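Local coordinates for CLIP-associating protein 2 (Mus musculus, PDB 3WOZ) that contributes to microtubule dynamics through its TOG domains, HEAT-repeat modules of a kind that binds tubulin, at residues A[61-64]-A[65-68]; A[71-74]-A[75-79]; A[111-114]-A[115-118]; A[157-160]-A[161-164]. One frame throughout, in Å; residues are numbered along the deposited sequence.

Contact 1: A[61-64]-A[65-68]; sequences KVFS and MFLE
Met65 and Lys61 lie one turn apart on helix 60-77, part of the HEAT-repeat alpha-solenoid that makes up this TOG domain. Met65 is present as selenomethionine. Its amide bonds to the carbonyl of Lys61, and its SE comes within 4.0 Å of Lys61 CE, where the end of the lysine's aliphatic chain crosses the selenomethionine at a slant. Lys61 reaches this place because its chain bends at chi2 (65°) and then runs on extended. Met65 also packs on Leu26 and Leu27 of helix 19-34.

Phe66 follows, its N bonded to Val62 O at 2.8 Å. Its CD2 approaches Phe63 CD2 at 3.9 Å. The ring centroids are 5.9 Å apart with planes inclined at 44°, an oblique meeting of the two rings. Phe66 forms edge-to-face pairs with Phe51 and Phe55.

Leu67 comes from the same side of the Phe63 ring plane as Phe66 but meets the CE1 half of the ring. Its CG sits 4.1 Å above that face, offset toward the rim, while Leu67 CD1 meets Phe63 CE1 at 3.7 Å. With CG of Phe63 anti to its backbone nitrogen (chi1 -180°), the ring stands outward from the helix, its CD2/CE2 edge toward Phe66.

Glu68 closes the run on the more exposed side. Its N bonds to Ser64 O, and Glu68 CG lies 3.5 Å from that same Ser64 O.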
loop_
_atom_site.group_PDB
_atom_site.type_symbol
_atom_site.label_atom_id
_atom_site.label_comp_id
_atom_site.label_asym_id
_atom_site.label_seq_id
_atom_site.Cartn_x
_atom_site.Cartn_y
_atom_site.Cartn_z
ATOM N N LYS A 61 3.261 18.866 10.518
ATOM C CA LYS A 61 2.274 19.623 9.742
ATOM C C LYS A 61 2.485 19.397 8.249
ATOM O O LYS A 61 1.532 19.160 7.514
ATOM C CB LYS A 61 2.330 21.119 10.094
ATOM C CG LYS A 61 1.449 22.042 9.245
ATOM C CD LYS A 61 -0.043 21.759 9.437
ATOM C CE LYS A 61 -0.897 22.810 8.742
ATOM N NZ LYS A 61 -2.315 22.374 8.620
ATOM N N VAL A 62 3.743 19.452 7.820
ATOM C CA VAL A 62 4.100 19.208 6.425
ATOM C C VAL A 62 3.649 17.807 5.999
ATOM O O VAL A 62 3.045 17.646 4.935
ATOM C CB VAL A 62 5.618 19.389 6.177
ATOM C CG1 VAL A 62 5.969 19.096 4.725
ATOM C CG2 VAL A 62 6.058 20.810 6.547
ATOM N N PHE A 63 3.922 16.816 6.850
ATOM C CA PHE A 63 3.614 15.416 6.551
ATOM C C PHE A 63 2.110 15.165 6.421
ATOM O O PHE A 63 1.676 14.488 5.495
ATOM C CB PHE A 63 4.251 14.476 7.589
ATOM C CG PHE A 63 3.978 13.013 7.343
ATOM C CD1 PHE A 63 3.095 12.312 8.160
ATOM C CD2 PHE A 63 4.594 12.338 6.290
ATOM C CE1 PHE A 63 2.835 10.959 7.944
ATOM C CE2 PHE A 63 4.340 10.987 6.061
ATOM C CZ PHE A 63 3.459 10.294 6.893
ATOM N N SER A 64 1.327 15.715 7.344
ATOM C CA SER A 64 -0.131 15.621 7.283
ATOM C C SER A 64 -0.719 16.315 6.057
ATOM O O SER A 64 -1.659 15.803 5.450
ATOM C CB SER A 64 -0.769 16.160 8.559
ATOM O OG SER A 64 -0.828 15.137 9.532
HETATM N N MSE A 65 -0.163 17.472 5.702
HETATM C CA MSE A 65 -0.541 18.174 4.472
HETATM C C MSE A 65 -0.175 17.377 3.215
HETATM O O MSE A 65 -0.900 17.413 2.216
HETATM C CB MSE A 65 0.140 19.534 4.402
HETATM C CG MSE A 65 -0.402 20.579 5.354
HETATM SE SE MSE A 65 0.629 22.215 5.106
HETATM C CE MSE A 65 0.125 22.577 3.252
ATOM N N PHE A 66 0.964 16.686 3.271
ATOM C CA PHE A 66 1.424 15.815 2.188
ATOM C C PHE A 66 0.440 14.668 1.963
ATOM O O PHE A 66 0.025 14.420 0.832
ATOM C CB PHE A 66 2.845 15.304 2.482
ATOM C CG PHE A 66 3.177 13.972 1.854
ATOM C CD1 PHE A 66 3.306 13.838 0.470
ATOM C CD2 PHE A 66 3.392 12.852 2.656
ATOM C CE1 PHE A 66 3.627 12.603 -0.103
ATOM C CE2 PHE A 66 3.719 11.612 2.096
ATOM C CZ PHE A 66 3.833 11.484 0.713
ATOM N N LEU A 67 0.063 13.988 3.044
ATOM C CA LEU A 67 -0.946 12.924 2.987
ATOM C C LEU A 67 -2.269 13.374 2.365
ATOM O O LEU A 67 -2.895 12.613 1.627
ATOM C CB LEU A 67 -1.207 12.344 4.376
ATOM C CG LEU A 67 -0.093 11.503 4.999
ATOM C CD1 LEU A 67 -0.499 11.108 6.406
ATOM C CD2 LEU A 67 0.249 10.261 4.140
ATOM N N GLU A 68 -2.685 14.603 2.668
ATOM C CA GLU A 68 -3.917 15.166 2.107
ATOM C C GLU A 68 -3.784 15.481 0.624
ATOM O O GLU A 68 -4.733 15.319 -0.133
ATOM C CB GLU A 68 -4.338 16.430 2.860
ATOM C CG GLU A 68 -4.891 16.154 4.238
ATOM C CD GLU A 68 -5.063 17.409 5.076
ATOM O OE1 GLU A 68 -4.149 18.264 5.084
ATOM O OE2 GLU A 68 -6.115 17.530 5.739
#

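Contact 2: A[71-74]-A[75-79]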
loop_
_atom_site.group_PDB
_atom_site.type_symbol
_atom_site.label_atom_id
_atom_site.label_comp_id
_atom_site.label_asym_id
_atom_site.label_seq_id
_atom_site.Cartn_x
_atom_site.Cartn_y
_atom_site.Cartn_z
ATOM N N VAL A 71 -4.189 12.469 -2.074
ATOM C CA VAL A 71 -5.531 12.091 -2.518
ATOM C C VAL A 71 -5.832 12.715 -3.881
ATOM O O VAL A 71 -6.213 12.016 -4.818
ATOM C CB VAL A 71 -6.608 12.487 -1.473
ATOM C CG1 VAL A 71 -8.023 12.286 -2.023
ATOM C CG2 VAL A 71 -6.420 11.684 -0.194
ATOM N N ASP A 72 -5.625 14.026 -3.979
ATOM C CA ASP A 72 -5.809 14.773 -5.222
ATOM C C ASP A 72 -4.812 14.371 -6.299
ATOM O O ASP A 72 -5.162 14.299 -7.475
ATOM C CB ASP A 72 -5.685 16.271 -4.949
ATOM C CG ASP A 72 -6.821 16.792 -4.115
ATOM O OD1 ASP A 72 -6.613 17.022 -2.899
ATOM O OD2 ASP A 72 -7.929 16.942 -4.671
ATOM N N PHE A 73 -3.574 14.124 -5.879
ATOM C CA PHE A 73 -2.492 13.741 -6.781
ATOM C C PHE A 73 -2.783 12.401 -7.432
ATOM O O PHE A 73 -2.687 12.271 -8.652
ATOM C CB PHE A 73 -1.162 13.706 -6.022
ATOM C CG PHE A 73 0.004 13.222 -6.838
ATOM C CD1 PHE A 73 0.630 12.020 -6.527
ATOM C CD2 PHE A 73 0.489 13.973 -7.905
ATOM C CE1 PHE A 73 1.720 11.575 -7.262
ATOM C CE2 PHE A 73 1.571 13.531 -8.650
ATOM C CZ PHE A 73 2.194 12.336 -8.322
ATOM N N ILE A 74 -3.152 11.415 -6.614
ATOM C CA ILE A 74 -3.529 10.101 -7.111
ATOM C C ILE A 74 -4.747 10.189 -8.041
ATOM O O ILE A 74 -4.740 9.616 -9.129
ATOM C CB ILE A 74 -3.794 9.096 -5.961
ATOM C CG1 ILE A 74 -2.509 8.835 -5.163
ATOM C CG2 ILE A 74 -4.348 7.788 -6.507
ATOM C CD1 ILE A 74 -2.748 8.311 -3.756
ATOM N N GLN A 75 -5.780 10.914 -7.615
ATOM C CA GLN A 75 -7.010 11.029 -8.406
ATOM C C GLN A 75 -6.797 11.673 -9.780
ATOM O O GLN A 75 -7.413 11.265 -10.756
ATOM C CB GLN A 75 -8.104 11.752 -7.618
ATOM C CG GLN A 75 -8.752 10.868 -6.562
ATOM C CD GLN A 75 -9.606 11.637 -5.572
ATOM O OE1 GLN A 75 -9.558 12.867 -5.510
ATOM N NE2 GLN A 75 -10.390 10.911 -4.787
ATOM N N VAL A 76 -5.901 12.652 -9.852
ATOM C CA VAL A 76 -5.630 13.360 -11.103
ATOM C C VAL A 76 -4.695 12.577 -12.038
ATOM O O VAL A 76 -4.914 12.548 -13.246
ATOM C CB VAL A 76 -5.104 14.801 -10.826
ATOM C CG1 VAL A 76 -4.445 15.425 -12.066
ATOM C CG2 VAL A 76 -6.238 15.686 -10.311
ATOM N N HIS A 77 -3.687 11.914 -11.473
ATOM C CA HIS A 77 -2.611 11.321 -12.269
ATOM C C HIS A 77 -2.517 9.793 -12.255
ATOM O O HIS A 77 -1.545 9.238 -12.774
ATOM C CB HIS A 77 -1.256 11.917 -11.858
ATOM C CG HIS A 77 -1.108 13.369 -12.186
ATOM N ND1 HIS A 77 -1.091 14.352 -11.218
ATOM C CD2 HIS A 77 -0.977 14.006 -13.372
ATOM C CE1 HIS A 77 -0.952 15.532 -11.795
ATOM N NE2 HIS A 77 -0.886 15.350 -13.102
ATOM N N LYS A 78 -3.518 9.116 -11.691
ATOM C CA LYS A 78 -3.500 7.645 -11.581
ATOM C C LYS A 78 -3.091 6.888 -12.860
ATOM O O LYS A 78 -2.391 5.876 -12.781
ATOM C CB LYS A 78 -4.834 7.107 -11.038
ATOM C CG LYS A 78 -6.087 7.573 -11.788
ATOM C CD LYS A 78 -7.344 7.031 -11.118
ATOM C CE LYS A 78 -8.620 7.555 -11.770
ATOM N NZ LYS A 78 -8.951 6.821 -13.021
ATOM N N ASP A 79 -3.521 7.381 -14.024
ATOM C CA ASP A 79 -3.201 6.750 -15.313
ATOM C C ASP A 79 -1.703 6.722 -15.594
ATOM O O ASP A 79 -1.210 5.823 -16.278
ATOM C CB ASP A 79 -3.915 7.463 -16.466
ATOM C CG ASP A 79 -5.430 7.325 -16.408
ATOM O OD1 ASP A 79 -5.944 6.381 -15.766
ATOM O OD2 ASP A 79 -6.114 8.169 -17.023
#
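The amide of Gln75 bonds to Val71 O at 3.0 Å with an N-H...O angle of 160°, and the glutamine side chain folds back over the same carbonyl. Gln75 CG lies 3.3 Å from Val71 O, and beyond it the chain runs out alongside Val71, both side chains pointing the same way. The flat amide end then reaches Val71 CG1, with Gln75 OE1 and NE2 each 3.9 Å from that methyl. This is a van der Waals contact of the amide group with a methyl, at an exposed position.

Val76 N and His77 N continue the alpha-helical bonding, to Asp72 O and Phe73 O. This is the later part of helix 60-77, one of the HEAT-repeat helices of the TOG domain, and the chain passes on into a 3-10 segment at Lys78 and Asp79. The bond from Lys78 N to Ile74 O is weak, bent to 120° at the hydrogen.

Phe73 and His77 pair on the side facing helix 41-54. Their side chains cross at roughly a right angle, with His77 ND1 3.7 Å from Phe73 CD2 and ring planes inclined at 52°, an oblique meeting. One face of the imidazole carries Val76 CG1, 3.5 Å above the plane of the His77 ring and over its centre. Phe73 itself packs on Leu44, Leu47 and Cys48 and meets Phe51 edge-to-face, whereas Ile74 turns to helix 102-118.

Contact 3: A[111-114]-A[115-118]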
loop_
_atom_site.group_PDB
_atom_site.type_symbol
_atom_site.label_atom_id
_atom_site.label_comp_id
_atom_site.label_asym_id
_atom_site.label_seq_id
_atom_site.Cartn_x
_atom_site.Cartn_y
_atom_site.Cartn_z
ATOM N N ALA A 111 -5.587 7.783 2.052
ATOM C CA ALA A 111 -4.670 7.645 0.922
ATOM C C ALA A 111 -4.610 6.203 0.403
ATOM O O ALA A 111 -4.578 5.980 -0.810
ATOM C CB ALA A 111 -3.286 8.143 1.296
ATOM N N LEU A 112 -4.597 5.236 1.320
ATOM C CA LEU A 112 -4.640 3.820 0.955
ATOM C C LEU A 112 -5.929 3.461 0.221
ATOM O O LEU A 112 -5.892 2.713 -0.757
ATOM C CB LEU A 112 -4.494 2.919 2.188
ATOM C CG LEU A 112 -3.112 2.696 2.802
ATOM C CD1 LEU A 112 -3.259 2.029 4.167
ATOM C CD2 LEU A 112 -2.213 1.856 1.877
ATOM N N ASP A 113 -7.060 3.985 0.703
ATOM C CA ASP A 113 -8.362 3.700 0.100
ATOM C C ASP A 113 -8.431 4.256 -1.322
ATOM O O ASP A 113 -8.929 3.590 -2.231
ATOM C CB ASP A 113 -9.507 4.281 0.945
ATOM C CG ASP A 113 -9.672 3.585 2.289
ATOM O OD1 ASP A 113 -9.124 2.480 2.509
ATOM O OD2 ASP A 113 -10.376 4.153 3.141
ATOM N N ILE A 114 -7.928 5.477 -1.497
ATOM C CA ILE A 114 -7.846 6.121 -2.807
ATOM C C ILE A 114 -6.968 5.286 -3.747
ATOM O O ILE A 114 -7.377 4.973 -4.862
ATOM C CB ILE A 114 -7.303 7.579 -2.692
ATOM C CG1 ILE A 114 -8.226 8.444 -1.822
ATOM C CG2 ILE A 114 -7.098 8.213 -4.069
ATOM C CD1 ILE A 114 -9.650 8.545 -2.304
ATOM N N THR A 115 -5.776 4.921 -3.279
ATOM C CA THR A 115 -4.863 4.050 -4.030
ATOM C C THR A 115 -5.570 2.783 -4.490
ATOM O O THR A 115 -5.522 2.436 -5.664
ATOM C CB THR A 115 -3.630 3.658 -3.183
ATOM O OG1 THR A 115 -2.966 4.844 -2.744
ATOM C CG2 THR A 115 -2.643 2.802 -3.994
ATOM N N ARG A 116 -6.239 2.113 -3.559
ATOM C CA ARG A 116 -6.873 0.822 -3.824
ATOM C C ARG A 116 -7.921 0.876 -4.928
ATOM O O ARG A 116 -8.082 -0.095 -5.671
ATOM C CB ARG A 116 -7.488 0.271 -2.541
ATOM C CG ARG A 116 -7.565 -1.251 -2.461
ATOM C CD ARG A 116 -7.715 -1.688 -0.997
ATOM N NE ARG A 116 -8.813 -0.961 -0.368
ATOM C CZ ARG A 116 -8.710 -0.154 0.685
ATOM N NH1 ARG A 116 -7.547 0.049 1.304
ATOM N NH2 ARG A 116 -9.802 0.441 1.130
ATOM N N GLU A 117 -8.618 2.007 -5.038
ATOM C CA GLU A 117 -9.660 2.168 -6.050
ATOM C C GLU A 117 -9.165 2.854 -7.325
ATOM O O GLU A 117 -9.934 3.024 -8.268
ATOM C CB GLU A 117 -10.883 2.912 -5.472
ATOM C CG GLU A 117 -10.664 4.403 -5.204
ATOM C CD GLU A 117 -11.841 5.068 -4.487
ATOM O OE1 GLU A 117 -12.620 4.368 -3.808
ATOM O OE2 GLU A 117 -11.981 6.304 -4.594
ATOM N N SER A 118 -7.890 3.234 -7.359
ATOM C CA SER A 118 -7.363 4.015 -8.484
ATOM C C SER A 118 -6.436 3.249 -9.447
ATOM O O SER A 118 -6.052 3.777 -10.483
ATOM C CB SER A 118 -6.644 5.268 -7.973
ATOM O OG SER A 118 -7.489 6.046 -7.140
HETATM O O HOH W 1 -11.430 2.303 -1.683
#
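Helix 102-118 carries a doubly used carbonyl, Ala111 O, which accepts from both the amide and the hydroxyl of Thr115. The hydroxyl bond, Thr115 OG1 to Ala111 O, measures 2.8 Å, and the two donors arrive from opposite faces of the carbonyl plane. Thr115 OG1 lies beside its own backbone nitrogen (chi1 -57°), which turns it back along the helix and satisfies this buried hydroxyl within one turn.

On the partly exposed flank Asp113 and Arg116 form an i, i+3 salt bridge, lying side by side and pointing the same way, with carboxylate and guanidinium planes 72° apart. Arg116 NH2 bonds to Asp113 OD1 at 2.6 Å, NH2 meeting that oxygen from above the carboxylate plane, 51° out of it, and NH1 of Arg116 adds a weak second bond to the same oxygen. Gln109 NE2 also donates to Asp113 OD1. In the HEAT-repeat solenoid this flank turns to helix 141-155, where Arg116 packs on Tyr150 and Thr153.

A water donates to Asp113 O at 2.9 Å and to Glu117 OE1 at 3.2 Å, bridging backbone and side chain. Ile114 faces helix 60-77, packing on Ile74 and Gln75. Its carbonyl receives Ser118 OG, with Ser118 OG to Ile114 O only 2.5 Å, from above the carbonyl plane.

Contact 4: A[157-160]-A[161-164]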
loop_
_atom_site.group_PDB
_atom_site.type_symbol
_atom_site.label_atom_id
_atom_site.label_comp_id
_atom_site.label_asym_id
_atom_site.label_seq_id
_atom_site.Cartn_x
_atom_site.Cartn_y
_atom_site.Cartn_z
ATOM N N GLN A 157 -12.502 -6.975 -4.066
ATOM C CA GLN A 157 -12.776 -6.249 -5.306
ATOM C C GLN A 157 -12.075 -6.842 -6.539
ATOM O O GLN A 157 -12.279 -6.378 -7.661
ATOM C CB GLN A 157 -12.449 -4.753 -5.142
ATOM C CG GLN A 157 -10.968 -4.413 -4.952
ATOM C CD GLN A 157 -10.708 -2.915 -4.831
ATOM O OE1 GLN A 157 -11.310 -2.233 -4.003
ATOM N NE2 GLN A 157 -9.798 -2.402 -5.650
HETATM N N MSE A 158 -11.256 -7.867 -6.323
HETATM C CA MSE A 158 -10.478 -8.487 -7.397
HETATM C C MSE A 158 -11.290 -9.409 -8.298
HETATM O O MSE A 158 -12.363 -9.880 -7.922
HETATM C CB MSE A 158 -9.325 -9.294 -6.804
HETATM C CG MSE A 158 -8.031 -8.537 -6.660
HETATM SE SE MSE A 158 -6.824 -9.477 -5.470
HETATM C CE MSE A 158 -6.237 -10.942 -6.618
ATOM N N ASP A 159 -10.758 -9.654 -9.491
ATOM C CA ASP A 159 -11.209 -10.753 -10.342
ATOM C C ASP A 159 -10.496 -12.024 -9.898
ATOM O O ASP A 159 -9.360 -11.951 -9.434
ATOM C CB ASP A 159 -10.871 -10.473 -11.808
ATOM C CG ASP A 159 -11.899 -9.599 -12.498
ATOM O OD1 ASP A 159 -13.047 -9.497 -12.004
ATOM O OD2 ASP A 159 -11.554 -9.021 -13.551
ATOM N N PRO A 160 -11.155 -13.193 -10.030
ATOM C CA PRO A 160 -10.518 -14.473 -9.694
ATOM C C PRO A 160 -9.162 -14.711 -10.381
ATOM O O PRO A 160 -8.255 -15.264 -9.761
ATOM C CB PRO A 160 -11.547 -15.504 -10.163
ATOM C CG PRO A 160 -12.853 -14.808 -10.002
ATOM C CD PRO A 160 -12.587 -13.366 -10.350
ATOM N N ARG A 161 -9.016 -14.278 -11.633
ATOM C CA ARG A 161 -7.770 -14.512 -12.375
ATOM C C ARG A 161 -6.680 -13.466 -12.095
ATOM O O ARG A 161 -5.638 -13.443 -12.760
ATOM C CB ARG A 161 -8.043 -14.673 -13.884
ATOM C CG ARG A 161 -6.923 -15.354 -14.713
ATOM C CD ARG A 161 -6.180 -16.477 -13.966
ATOM N NE ARG A 161 -7.038 -17.609 -13.618
ATOM C CZ ARG A 161 -6.863 -18.393 -12.554
ATOM N NH1 ARG A 161 -5.862 -18.170 -11.708
ATOM N NH2 ARG A 161 -7.698 -19.398 -12.325
ATOM N N ASP A 162 -6.913 -12.617 -11.095
ATOM C CA ASP A 162 -5.866 -11.731 -10.593
ATOM C C ASP A 162 -5.000 -12.489 -9.584
ATOM O O ASP A 162 -3.903 -12.050 -9.238
ATOM C CB ASP A 162 -6.467 -10.481 -9.944
ATOM C CG ASP A 162 -7.144 -9.557 -10.943
ATOM O OD1 ASP A 162 -8.078 -8.838 -10.532
ATOM O OD2 ASP A 162 -6.749 -9.537 -12.128
ATOM N N PHE A 163 -5.511 -13.628 -9.120
ATOM C CA PHE A 163 -4.815 -14.472 -8.159
ATOM C C PHE A 163 -4.408 -15.803 -8.797
ATOM O O PHE A 163 -5.261 -16.625 -9.139
ATOM C CB PHE A 163 -5.690 -14.698 -6.924
ATOM C CG PHE A 163 -5.148 -15.725 -5.967
ATOM C CD1 PHE A 163 -5.774 -16.960 -5.828
ATOM C CD2 PHE A 163 -4.016 -15.461 -5.204
ATOM C CE1 PHE A 163 -5.279 -17.917 -4.939
ATOM C CE2 PHE A 163 -3.514 -16.414 -4.316
ATOM C CZ PHE A 163 -4.145 -17.643 -4.187
ATOM N N THR A 164 -3.099 -16.002 -8.951
ATOM C CA THR A 164 -2.563 -17.203 -9.594
ATOM C C THR A 164 -1.554 -17.944 -8.714
ATOM O O THR A 164 -0.851 -17.334 -7.898
ATOM C CB THR A 164 -1.898 -16.889 -10.958
ATOM O OG1 THR A 164 -0.922 -15.855 -10.796
ATOM C CG2 THR A 164 -2.931 -16.445 -11.984
#
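Asp162, Pro160 and Met158 carry this tight turn. Asp162 closes it twice against Asp159. Its carboxylate OD1 accepts from Asp159 N at 3.0 Å, met from above the carboxylate plane (45° out of it), while its own amide bonds to Asp159 O, also at 3.0 Å. With CG of Asp162 beside its backbone nitrogen (chi1 -68°), the carboxylate swings back over the start of the turn and can reach that amide.

Pro160 contributes its carbonyl. Phe163 N bonds to Pro160 O at 3.3 Å, giving, with the Asp162 amide bond, two successive i to i+3 bonds, the pattern of a short 3-10 turn. Pro160 O lies over one face of the Arg161 guanidinium and also receives Asn203 ND2.

Met158, a selenomethionine, brings its terminal methyl across the turn: Met158 CE lies 3.4 Å from Asp162 CB and 3.8 Å from Phe163 CB. The bend at chi3 (75°) lays this methyl against Asp162 CB and the start of Phe163.

The turn belongs to the loop joining helices 141-155 and 167-179 of the HEAT-repeat solenoid. Met158 reaches Phe125 of helix 121-133 and Leu202 of helix 186-202, and Phe163 inserts against Leu199, Leu202 and, from helix 204-212, Phe207.

In the fold
Contacts 1 and 2 are successive parts of helix 60-77, their centres about 16 Å apart, and Phe51 meets an aromatic ring from each. Contact 2 packs directly on contact 3, with centres about 10 Å apart: Gln75 NE2 lies 3.5 Å from Ile114 CD1, and Ile74 CD1 is 3.6 Å from Thr115 OG1. Contact 3 in turn touches contact 4 through a probable hydrogen bond of 2.9 Å from Gln157 NE2 to Arg116 O. The chain of touches thus runs along the solenoid from 71-79 to 157-164. Contacts 1 and 4 lie on opposite sides of the chain's centre, about 33 Å apart between centres.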